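Long-range contacts in C381 turret protein (Sulfolobus turreted icosahedral virus, PDB 4IND), which probably forms part of the turrets on the icosahedral viral capsid, its triple jelly-roll chain assembling in five copies: residues Y80-K85 / F143-V148; Y119-K124 / N153-P158; A14-Y19 / I71-Q76. All blocks are in the same frame, centred on the assembly; numbering follows the deposited sequence.

Interactions 1 and 2 meet along one sheet of the first domain: strand 78-88 runs between 138-147 and 114-124, and Ile82 N lies 2.8 Å from Asp120 O, a probable hydrogen bond. Their centres are about 7 Å apart. Interaction 1 binds strands of that sheet, whereas interaction 2 joins its outer strand to the second domain. Interaction 3, centred about 12 Å from interaction 1 and 17 Å from interaction 2, links two loops beside the sheet; Leu145 N approaches Tyr18 O to 2.9 Å, probably hydrogen-bonded. Arg147 of interaction 1 and Arg154 of interaction 2 hold separate dihydrogenphosphate ions. All three contacts touch neighbouring subunits.

Interaction 1 of 3, residues Y80-K85 / F143-V148; sequences YLIRIK and FSLERV. With 2HP (dihydrogenphosphate ion), chain U.
Leu81 and Arg83 exchange four backbone hydrogen bonds with Glu146 and Ser144, the shortest from Leu81 N to Glu146 O at 2.8 Å. Between these hydrogen-bonded pairs, Ile82 faces Leu145 in a non-hydrogen-bonded pair. The two strands are antiparallel neighbours within the four-stranded sheet of the first jelly-roll domain, where strand 114-124 flanks 78-88 on its other edge. On one face of the sheet, the Ile82 CG1 branch lies alongside Leu145 CD2 (3.5 Å), and Ile84 CG1 runs beside the Phe143 ring. Where strand 138-147 ends, Arg147 CG sits over one face of the Tyr80 ring, 3.9 Å from its centroid, a CH-pi contact displaced toward the rim. The Arg147 guanidinium turns its edge to the dihydrogenphosphate, NE and NH2 both donating to O2; the ion is modelled too close to the Val148 carbonyl, so its exact position is doubtful. On the Leu81-Arg83 face, a bend at chi3 (-66°) turns the Arg83 guanidinium toward Glu146. Arg83 NH2 lies 3.4 Å from Glu146 OE1, a salt bridge of charges alone, since the oxygen stands well off the guanidinium plane. A water joins Arg83 NE, Leu81 O and Ser144 OG. Arg83 NH2 also donates to Leu75 O of a neighbouring subunit, and Glu146 OE1 accepts from Glu77 N there.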
loop_
_atom_site.group_PDB
_atom_site.type_symbol
_atom_site.label_atom_id
_atom_site.label_comp_id
_atom_site.label_asym_id
_atom_site.label_seq_id
_atom_site.Cartn_x
_atom_site.Cartn_y
_atom_site.Cartn_z
ATOM N N TYR A 80 -9.449 -18.833 4.114
ATOM C CA TYR A 80 -9.039 -19.188 5.466
ATOM C C TYR A 80 -8.081 -20.343 5.473
ATOM O O TYR A 80 -8.246 -21.303 4.723
ATOM C CB TYR A 80 -10.260 -19.606 6.315
ATOM C CG TYR A 80 -11.128 -18.427 6.697
ATOM C CD1 TYR A 80 -10.939 -17.754 7.900
ATOM C CD2 TYR A 80 -12.136 -17.987 5.860
ATOM C CE1 TYR A 80 -11.719 -16.666 8.241
ATOM C CE2 TYR A 80 -12.908 -16.899 6.188
ATOM C CZ TYR A 80 -12.706 -16.247 7.384
ATOM O OH TYR A 80 -13.492 -15.164 7.731
ATOM N N LEU A 81 -7.088 -20.239 6.348
ATOM C CA LEU A 81 -6.267 -21.358 6.729
ATOM C C LEU A 81 -6.859 -21.850 8.029
ATOM O O LEU A 81 -7.003 -21.081 8.991
ATOM C CB LEU A 81 -4.817 -20.926 6.975
ATOM C CG LEU A 81 -3.994 -22.062 7.599
ATOM C CD1 LEU A 81 -3.564 -23.026 6.499
ATOM C CD2 LEU A 81 -2.791 -21.543 8.404
ATOM N N ILE A 82 -7.199 -23.131 8.061
ATOM C CA ILE A 82 -7.742 -23.746 9.270
ATOM C C ILE A 82 -6.650 -24.609 9.895
ATOM O O ILE A 82 -5.974 -25.379 9.196
ATOM C CB ILE A 82 -8.955 -24.593 8.928
ATOM C CG1 ILE A 82 -10.138 -23.671 8.605
ATOM C CG2 ILE A 82 -9.300 -25.552 10.063
ATOM C CD1 ILE A 82 -11.324 -24.383 8.029
ATOM N N ARG A 83 -6.457 -24.459 11.203
ATOM C CA ARG A 83 -5.586 -25.358 11.949
ATOM C C ARG A 83 -6.409 -26.034 13.035
ATOM O O ARG A 83 -7.087 -25.372 13.826
ATOM C CB ARG A 83 -4.388 -24.607 12.529
ATOM C CG ARG A 83 -3.346 -24.179 11.459
ATOM C CD ARG A 83 -2.364 -23.183 12.022
ATOM N NE ARG A 83 -3.025 -21.929 12.364
ATOM C CZ ARG A 83 -2.553 -21.044 13.234
ATOM N NH1 ARG A 83 -1.406 -21.269 13.860
ATOM N NH2 ARG A 83 -3.236 -19.937 13.477
ATOM N N ILE A 84 -6.359 -27.359 13.063
ATOM C CA ILE A 84 -7.004 -28.105 14.145
ATOM C C ILE A 84 -5.939 -28.854 14.923
ATOM O O ILE A 84 -5.298 -29.746 14.377
ATOM C CB ILE A 84 -8.020 -29.129 13.615
ATOM C CG1 ILE A 84 -8.858 -28.534 12.481
ATOM C CG2 ILE A 84 -8.948 -29.605 14.769
ATOM C CD1 ILE A 84 -9.925 -29.496 11.910
ATOM N N LYS A 85 -5.740 -28.506 16.196
ATOM C CA LYS A 85 -4.767 -29.237 17.008
ATOM C C LYS A 85 -5.457 -30.459 17.563
ATOM O O LYS A 85 -6.471 -30.355 18.270
ATOM C CB LYS A 85 -4.219 -28.399 18.173
ATOM C CG LYS A 85 -3.097 -29.140 18.921
ATOM C CD LYS A 85 -2.581 -28.375 20.164
ATOM C CE LYS A 85 -1.787 -27.142 19.771
ATOM N NZ LYS A 85 -0.562 -27.490 19.018
ATOM N N PHE A 143 -9.209 -25.163 17.608
ATOM C CA PHE A 143 -9.696 -25.014 16.247
ATOM C C PHE A 143 -9.535 -23.549 15.907
ATOM O O PHE A 143 -10.072 -22.689 16.614
ATOM C CB PHE A 143 -11.160 -25.426 16.136
ATOM C CG PHE A 143 -11.702 -25.388 14.717
ATOM C CD1 PHE A 143 -11.541 -26.468 13.863
ATOM C CD2 PHE A 143 -12.354 -24.246 14.249
ATOM C CE1 PHE A 143 -12.038 -26.426 12.562
ATOM C CE2 PHE A 143 -12.858 -24.185 12.963
ATOM C CZ PHE A 143 -12.713 -25.277 12.115
ATOM N N SER A 144 -8.799 -23.279 14.828
ATOM C CA SER A 144 -8.401 -21.924 14.434
ATOM C C SER A 144 -8.778 -21.631 12.980
ATOM O O SER A 144 -8.479 -22.402 12.074
ATOM C CB SER A 144 -6.891 -21.720 14.638
ATOM O OG SER A 144 -6.431 -20.520 13.999
ATOM N N LEU A 145 -9.423 -20.493 12.772
ATOM C CA LEU A 145 -9.778 -19.995 11.440
ATOM C C LEU A 145 -9.075 -18.674 11.267
ATOM O O LEU A 145 -9.357 -17.734 12.008
ATOM C CB LEU A 145 -11.288 -19.701 11.385
ATOM C CG LEU A 145 -12.283 -20.826 11.178
ATOM C CD1 LEU A 145 -13.691 -20.434 11.680
ATOM C CD2 LEU A 145 -12.336 -21.139 9.704
ATOM N N GLU A 146 -8.155 -18.566 10.316
ATOM C CA GLU A 146 -7.502 -17.266 10.107
ATOM C C GLU A 146 -7.411 -16.988 8.618
ATOM O O GLU A 146 -7.173 -17.891 7.829
ATOM C CB GLU A 146 -6.107 -17.214 10.773
ATOM C CG GLU A 146 -5.025 -17.972 10.013
ATOM C CD GLU A 146 -3.605 -17.403 10.223
ATOM O OE1 GLU A 146 -3.152 -17.287 11.391
ATOM O OE2 GLU A 146 -2.933 -17.103 9.205
ATOM N N ARG A 147 -7.607 -15.734 8.233
ATOM C CA ARG A 147 -7.474 -15.351 6.840
ATOM C C ARG A 147 -5.983 -15.236 6.498
ATOM O O ARG A 147 -5.216 -14.614 7.223
ATOM C CB ARG A 147 -8.206 -14.019 6.595
ATOM C CG ARG A 147 -9.737 -14.147 6.790
ATOM C CD ARG A 147 -10.459 -12.875 6.385
ATOM N NE ARG A 147 -10.135 -12.544 5.006
ATOM C CZ ARG A 147 -10.517 -11.435 4.395
ATOM N NH1 ARG A 147 -11.249 -10.543 5.048
ATOM N NH2 ARG A 147 -10.155 -11.217 3.134
ATOM N N VAL A 148 -5.572 -15.854 5.405
ATOM C CA VAL A 148 -4.160 -15.768 4.979
ATOM C C VAL A 148 -3.991 -14.616 3.993
ATOM O O VAL A 148 -4.956 -14.143 3.431
ATOM C CB VAL A 148 -3.709 -17.084 4.337
ATOM C CG1 VAL A 148 -3.834 -18.213 5.328
ATOM C CG2 VAL A 148 -4.555 -17.401 3.119
HETATM P P 2HP U . -7.480 -13.662 2.346
HETATM O O1 2HP U . -7.261 -13.600 0.855
HETATM O O2 2HP U . -8.975 -13.718 2.406
HETATM O O3 2HP U . -6.912 -12.360 2.994
HETATM O O4 2HP U . -6.914 -14.950 3.023
HETATM O O HOH W 1 -5.477 -21.012 11.268
#

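Interaction 2 of 3, residues Y119-K124 / N153-P158; sequences YDIFTK and NRINIP. With 2HP (dihydrogenphosphate ion), chain Y.
Tyr119 buries the most surface here, meeting Pro158 with its ring and Ile157 with its CB. Pro158 CD lies over one face of the Tyr119 ring, 3.9 Å from the centroid and 25° off the ring normal, in a CH-pi contact displaced toward the CE2-CZ rim. The nearest pair is Pro158 CD and Tyr119 CE2 at 3.5 Å. The two side chains come from opposite directions, and Pro158 CG follows CD near Tyr119 CE2.

Ile157, second in buried surface, slides past Tyr119 in the reverse sense. Ile157 CG1 packs on Tyr119 CB at 3.7 Å, while CG2 touches the same carbon from a little farther away. With CG1 set beside its own backbone N (chi1 -61°) and the chain extended beyond it, the CD1 methyl reaches on to Ile121. The contact spans two successive domains: strand 114-124 edges a sheet of the first jelly roll, and strand 155-163 edges a sheet of the second. No hydrogen bond joins the two segments, whose strand axes stay 8.4 Å apart at closest, and what joins them is side-chain packing.

Ile121 supplies the third part of this apolar seam. Ile121 CD1 lies 4.0 Å from Ile157 CD1 and 4.2 Å from Ile155 CD1, methyl against methyl, and Leu257 and Ile169 of the second domain also touch this side chain. Beside the seam, Arg154 extends away to a dihydrogenphosphate. Arg154 NH1 donates to O2 of the ion over 2.8 Å in a nearly straight bond (172°), with the oxygen in the guanidinium plane. Glu260 forms a salt bridge with that NH1, and Glu125 and Asp238 of a neighbouring subunit pair with NE and NH2.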
loop_
_atom_site.group_PDB
_atom_site.type_symbol
_atom_site.label_atom_id
_atom_site.label_comp_id
_atom_site.label_asym_id
_atom_site.label_seq_id
_atom_site.Cartn_x
_atom_site.Cartn_y
_atom_site.Cartn_z
ATOM N N TYR A 119 -4.021 -29.221 8.946
ATOM C CA TYR A 119 -4.149 -27.960 8.216
ATOM C C TYR A 119 -5.245 -28.117 7.191
ATOM O O TYR A 119 -5.362 -29.166 6.553
ATOM C CB TYR A 119 -2.839 -27.602 7.485
ATOM C CG TYR A 119 -1.671 -27.414 8.408
ATOM C CD1 TYR A 119 -1.255 -26.143 8.800
ATOM C CD2 TYR A 119 -0.984 -28.506 8.895
ATOM C CE1 TYR A 119 -0.168 -25.978 9.661
ATOM C CE2 TYR A 119 0.089 -28.348 9.739
ATOM C CZ TYR A 119 0.488 -27.089 10.129
ATOM O OH TYR A 119 1.568 -26.979 10.992
ATOM N N ASP A 120 -6.037 -27.069 6.997
ATOM C CA ASP A 120 -7.072 -27.131 5.980
ATOM C C ASP A 120 -7.250 -25.766 5.347
ATOM O O ASP A 120 -6.764 -24.743 5.864
ATOM C CB ASP A 120 -8.390 -27.615 6.594
ATOM C CG ASP A 120 -9.210 -28.444 5.628
ATOM O OD1 ASP A 120 -9.039 -28.264 4.403
ATOM O OD2 ASP A 120 -10.020 -29.301 6.080
ATOM N N ILE A 121 -7.933 -25.745 4.214
ATOM C CA ILE A 121 -8.100 -24.497 3.484
ATOM C C ILE A 121 -9.581 -24.344 3.177
ATOM O O ILE A 121 -10.246 -25.312 2.786
ATOM C CB ILE A 121 -7.281 -24.500 2.206
ATOM C CG1 ILE A 121 -5.789 -24.608 2.552
ATOM C CG2 ILE A 121 -7.574 -23.236 1.388
ATOM C CD1 ILE A 121 -4.891 -24.877 1.358
ATOM N N PHE A 122 -10.108 -23.137 3.365
ATOM C CA PHE A 122 -11.550 -22.926 3.212
ATOM C C PHE A 122 -11.801 -21.569 2.610
ATOM O O PHE A 122 -11.445 -20.550 3.200
ATOM C CB PHE A 122 -12.246 -23.059 4.571
ATOM C CG PHE A 122 -13.736 -22.732 4.550
ATOM C CD1 PHE A 122 -14.590 -23.326 3.631
ATOM C CD2 PHE A 122 -14.268 -21.880 5.487
ATOM C CE1 PHE A 122 -15.963 -23.040 3.626
ATOM C CE2 PHE A 122 -15.638 -21.578 5.502
ATOM C CZ PHE A 122 -16.484 -22.170 4.571
ATOM N N THR A 123 -12.416 -21.546 1.428
ATOM C CA THR A 123 -12.778 -20.274 0.813
ATOM C C THR A 123 -14.193 -19.919 1.206
ATOM O O THR A 123 -15.131 -20.581 0.789
ATOM C CB THR A 123 -12.700 -20.348 -0.721
ATOM O OG1 THR A 123 -11.362 -20.698 -1.096
ATOM C CG2 THR A 123 -13.054 -18.990 -1.345
ATOM N N LYS A 124 -14.354 -18.868 2.005
ATOM C CA LYS A 124 -15.698 -18.384 2.308
ATOM C C LYS A 124 -16.161 -17.413 1.223
ATOM O O LYS A 124 -15.921 -16.203 1.284
ATOM C CB LYS A 124 -15.774 -17.754 3.709
ATOM C CG LYS A 124 -17.195 -17.340 4.102
ATOM C CD LYS A 124 -18.045 -18.610 4.286
ATOM C CE LYS A 124 -19.536 -18.297 4.311
ATOM N NZ LYS A 124 -20.337 -19.569 4.403
ATOM N N ASN A 153 0.916 -12.880 5.667
ATOM C CA ASN A 153 0.991 -14.324 5.870
ATOM C C ASN A 153 0.857 -15.106 4.579
ATOM O O ASN A 153 0.424 -14.579 3.564
ATOM C CB ASN A 153 -0.025 -14.796 6.910
ATOM C CG ASN A 153 0.411 -14.452 8.317
ATOM O OD1 ASN A 153 1.609 -14.277 8.579
ATOM N ND2 ASN A 153 -0.547 -14.334 9.227
ATOM N N ARG A 154 1.250 -16.367 4.627
ATOM C CA ARG A 154 1.171 -17.233 3.477
ATOM C C ARG A 154 0.561 -18.535 3.924
ATOM O O ARG A 154 0.488 -18.819 5.124
ATOM C CB ARG A 154 2.580 -17.523 2.944
ATOM C CG ARG A 154 3.522 -18.048 4.027
ATOM C CD ARG A 154 4.855 -18.521 3.437
ATOM N NE ARG A 154 5.805 -18.884 4.494
ATOM C CZ ARG A 154 7.070 -19.232 4.265
ATOM N NH1 ARG A 154 7.521 -19.252 3.029
ATOM N NH2 ARG A 154 7.875 -19.564 5.260
ATOM N N ILE A 155 0.122 -19.325 2.963
ATOM C CA ILE A 155 -0.216 -20.715 3.232
ATOM C C ILE A 155 1.112 -21.460 3.304
ATOM O O ILE A 155 1.938 -21.347 2.396
ATOM C CB ILE A 155 -1.062 -21.298 2.096
ATOM C CG1 ILE A 155 -2.443 -20.622 2.072
ATOM C CG2 ILE A 155 -1.238 -22.816 2.258
ATOM C CD1 ILE A 155 -3.272 -21.030 0.862
ATOM N N ASN A 156 1.334 -22.181 4.401
ATOM C CA ASN A 156 2.562 -22.974 4.560
ATOM C C ASN A 156 2.229 -24.301 5.270
ATOM O O ASN A 156 2.358 -24.427 6.472
ATOM C CB ASN A 156 3.623 -22.185 5.312
ATOM C CG ASN A 156 4.970 -22.900 5.344
ATOM O OD1 ASN A 156 5.124 -23.955 4.732
ATOM N ND2 ASN A 156 5.945 -22.332 6.061
ATOM N N ILE A 157 1.773 -25.274 4.494
ATOM C CA ILE A 157 1.460 -26.610 5.023
ATOM C C ILE A 157 2.655 -27.532 4.808
ATOM O O ILE A 157 3.164 -27.615 3.696
ATOM C CB ILE A 157 0.260 -27.195 4.291
ATOM C CG1 ILE A 157 -0.974 -26.300 4.512
ATOM C CG2 ILE A 157 -0.039 -28.629 4.761
ATOM C CD1 ILE A 157 -2.148 -26.684 3.612
ATOM N N PRO A 158 3.108 -28.222 5.879
ATOM C CA PRO A 158 4.296 -29.085 5.782
ATOM C C PRO A 158 4.030 -30.313 4.919
ATOM O O PRO A 158 2.892 -30.511 4.482
ATOM C CB PRO A 158 4.589 -29.461 7.239
ATOM C CG PRO A 158 3.292 -29.266 7.966
ATOM C CD PRO A 158 2.594 -28.133 7.259
HETATM P P 2HP Y . 10.901 -21.186 2.482
HETATM O O1 2HP Y . 12.165 -21.054 1.579
HETATM O O2 2HP Y . 10.266 -19.852 2.722
HETATM O O3 2HP Y . 11.271 -21.611 3.861
HETATM O O4 2HP Y . 9.903 -22.172 1.813
#

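Interaction 3 of 3, residues A14-Y19 / I71-Q76; sequences AKVKYY and IDDELQ
Asp73 OD2 is gripped by a water at 2.9 Å, which donates to it, and by a salt bridge from Lys21 NZ of a neighbouring subunit. The same water accepts from Val16 N at 2.8 Å, so it ties the backbone of 14-19 to the carboxylate across the contact.

A direct bond forms farther along: Gln76 N donates to Tyr18 OH over 3.0 Å, almost straight at 173°, with the nitrogen near the plane of the phenol ring at its edge. The Tyr18 side chain does not leave its backbone toward 71-76, but its ring, set beside the backbone N by chi1 of -66°, brings the hydroxyl across to Gln76. Tyr18 and Leu75 run past each other in opposite directions, with Leu75 CD2 4.1 Å from Tyr18 CE1.

Val16 fills the apolar part between these polar links. Val16 CG1 meets Leu75 CD2 at 4.0 Å, the two side chains crossing near a right angle. Leu75 rests also on Leu145 and Tyr80, and Gln76 OE1 accepts from Arg147 NH1, joining the loop to the sheet. An inverse gamma turn centred on Glu74, closed by Leu75 N and Asp73 O at 2.8 Å, shapes this loop between strands 67-71 and 78-88 of the first jelly-roll domain.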
loop_
_atom_site.group_PDB
_atom_site.type_symbol
_atom_site.label_atom_id
_atom_site.label_comp_id
_atom_site.label_asym_id
_atom_site.label_seq_id
_atom_site.Cartn_x
_atom_site.Cartn_y
_atom_site.Cartn_z
ATOM N N ALA A 14 -25.443 -21.322 18.527
ATOM C CA ALA A 14 -24.472 -20.379 19.052
ATOM C C ALA A 14 -23.650 -19.761 17.928
ATOM O O ALA A 14 -23.385 -20.402 16.913
ATOM C CB ALA A 14 -23.548 -21.060 20.083
ATOM N N LYS A 15 -23.274 -18.500 18.120
ATOM C CA LYS A 15 -22.420 -17.782 17.184
ATOM C C LYS A 15 -21.069 -18.507 17.016
ATOM O O LYS A 15 -20.494 -19.023 17.989
ATOM C CB LYS A 15 -22.236 -16.351 17.695
ATOM C CG LYS A 15 -21.470 -15.425 16.791
ATOM C CD LYS A 15 -21.557 -13.970 17.276
ATOM C CE LYS A 15 -23.010 -13.531 17.475
ATOM N NZ LYS A 15 -23.193 -12.025 17.486
ATOM N N VAL A 16 -20.548 -18.551 15.788
ATOM C CA VAL A 16 -19.261 -19.238 15.542
ATOM C C VAL A 16 -18.142 -18.302 15.971
ATOM O O VAL A 16 -18.293 -17.092 15.880
ATOM C CB VAL A 16 -19.088 -19.645 14.044
ATOM C CG1 VAL A 16 -17.656 -20.099 13.747
ATOM C CG2 VAL A 16 -20.066 -20.748 13.692
ATOM N N LYS A 17 -17.040 -18.861 16.457
ATOM C CA LYS A 17 -15.872 -18.099 16.857
ATOM C C LYS A 17 -14.778 -18.383 15.834
ATOM O O LYS A 17 -14.823 -19.414 15.167
ATOM C CB LYS A 17 -15.369 -18.585 18.223
ATOM C CG LYS A 17 -16.368 -18.503 19.370
ATOM C CD LYS A 17 -15.674 -18.917 20.679
ATOM C CE LYS A 17 -16.636 -18.921 21.862
ATOM N NZ LYS A 17 -17.150 -17.572 22.210
ATOM N N TYR A 18 -13.793 -17.497 15.735
ATOM C CA TYR A 18 -12.648 -17.730 14.835
ATOM C C TYR A 18 -11.510 -18.483 15.501
ATOM O O TYR A 18 -10.544 -18.880 14.850
ATOM C CB TYR A 18 -12.164 -16.427 14.224
ATOM C CG TYR A 18 -13.192 -15.811 13.294
ATOM C CD1 TYR A 18 -13.179 -16.088 11.938
ATOM C CD2 TYR A 18 -14.195 -14.979 13.776
ATOM C CE1 TYR A 18 -14.114 -15.533 11.077
ATOM C CE2 TYR A 18 -15.138 -14.429 12.930
ATOM C CZ TYR A 18 -15.092 -14.710 11.579
ATOM O OH TYR A 18 -16.017 -14.165 10.730
ATOM N N TYR A 19 -11.620 -18.680 16.802
ATOM C CA TYR A 19 -10.652 -19.461 17.534
ATOM C C TYR A 19 -11.321 -20.129 18.731
ATOM O O TYR A 19 -12.085 -19.482 19.455
ATOM C CB TYR A 19 -9.500 -18.596 18.018
ATOM C CG TYR A 19 -8.563 -19.424 18.869
ATOM C CD1 TYR A 19 -7.633 -20.273 18.280
ATOM C CD2 TYR A 19 -8.612 -19.372 20.253
ATOM C CE1 TYR A 19 -6.768 -21.046 19.055
ATOM C CE2 TYR A 19 -7.758 -20.144 21.035
ATOM C CZ TYR A 19 -6.836 -20.974 20.431
ATOM O OH TYR A 19 -5.996 -21.764 21.200
ATOM N N ILE A 71 -19.316 -25.959 9.079
ATOM C CA ILE A 71 -19.527 -24.525 9.252
ATOM C C ILE A 71 -20.219 -23.889 8.052
ATOM O O ILE A 71 -19.591 -23.677 7.021
ATOM C CB ILE A 71 -18.183 -23.796 9.485
ATOM C CG1 ILE A 71 -17.351 -24.541 10.534
ATOM C CG2 ILE A 71 -18.423 -22.359 9.936
ATOM C CD1 ILE A 71 -15.905 -24.002 10.700
ATOM N N ASP A 72 -21.505 -23.566 8.176
ATOM C CA ASP A 72 -22.163 -22.849 7.081
ATOM C C ASP A 72 -22.470 -21.397 7.453
ATOM O O ASP A 72 -23.104 -20.671 6.691
ATOM C CB ASP A 72 -23.412 -23.580 6.580
ATOM C CG ASP A 72 -24.626 -23.331 7.454
ATOM O OD1 ASP A 72 -25.775 -23.337 6.939
ATOM O OD2 ASP A 72 -24.429 -23.112 8.671
ATOM N N ASP A 73 -21.990 -20.974 8.618
ATOM C CA ASP A 73 -22.274 -19.636 9.132
ATOM C C ASP A 73 -21.643 -18.556 8.271
ATOM O O ASP A 73 -20.665 -18.809 7.580
ATOM C CB ASP A 73 -21.710 -19.512 10.553
ATOM C CG ASP A 73 -22.338 -20.486 11.513
ATOM O OD1 ASP A 73 -22.092 -21.718 11.376
ATOM O OD2 ASP A 73 -23.055 -20.013 12.419
ATOM N N GLU A 74 -22.209 -17.354 8.327
ATOM C CA GLU A 74 -21.726 -16.239 7.517
ATOM C C GLU A 74 -20.431 -15.624 8.059
ATOM O O GLU A 74 -20.423 -14.457 8.454
ATOM C CB GLU A 74 -22.778 -15.128 7.439
ATOM C CG GLU A 74 -24.144 -15.578 7.002
ATOM C CD GLU A 74 -24.130 -16.269 5.657
ATOM O OE1 GLU A 74 -25.117 -16.972 5.359
ATOM O OE2 GLU A 74 -23.140 -16.110 4.902
ATOM N N LEU A 75 -19.359 -16.402 8.094
ATOM C CA LEU A 75 -18.029 -15.876 8.402
ATOM C C LEU A 75 -17.719 -14.732 7.458
ATOM O O LEU A 75 -18.279 -14.640 6.355
ATOM C CB LEU A 75 -16.951 -16.939 8.206
ATOM C CG LEU A 75 -17.158 -18.246 8.951
ATOM C CD1 LEU A 75 -15.937 -19.112 8.731
ATOM C CD2 LEU A 75 -17.352 -17.950 10.402
ATOM N N GLN A 76 -16.823 -13.851 7.885
ATOM C CA GLN A 76 -16.315 -12.820 6.986
ATOM C C GLN A 76 -15.779 -13.520 5.746
ATOM O O GLN A 76 -15.086 -14.537 5.846
ATOM C CB GLN A 76 -15.204 -12.037 7.677
ATOM C CG GLN A 76 -14.674 -10.884 6.823
ATOM C CD GLN A 76 -13.690 -10.018 7.576
ATOM O OE1 GLN A 76 -12.501 -10.329 7.647
ATOM N NE2 GLN A 76 -14.181 -8.924 8.151
HETATM O O HOH W 2 -22.026 -17.636 13.622
#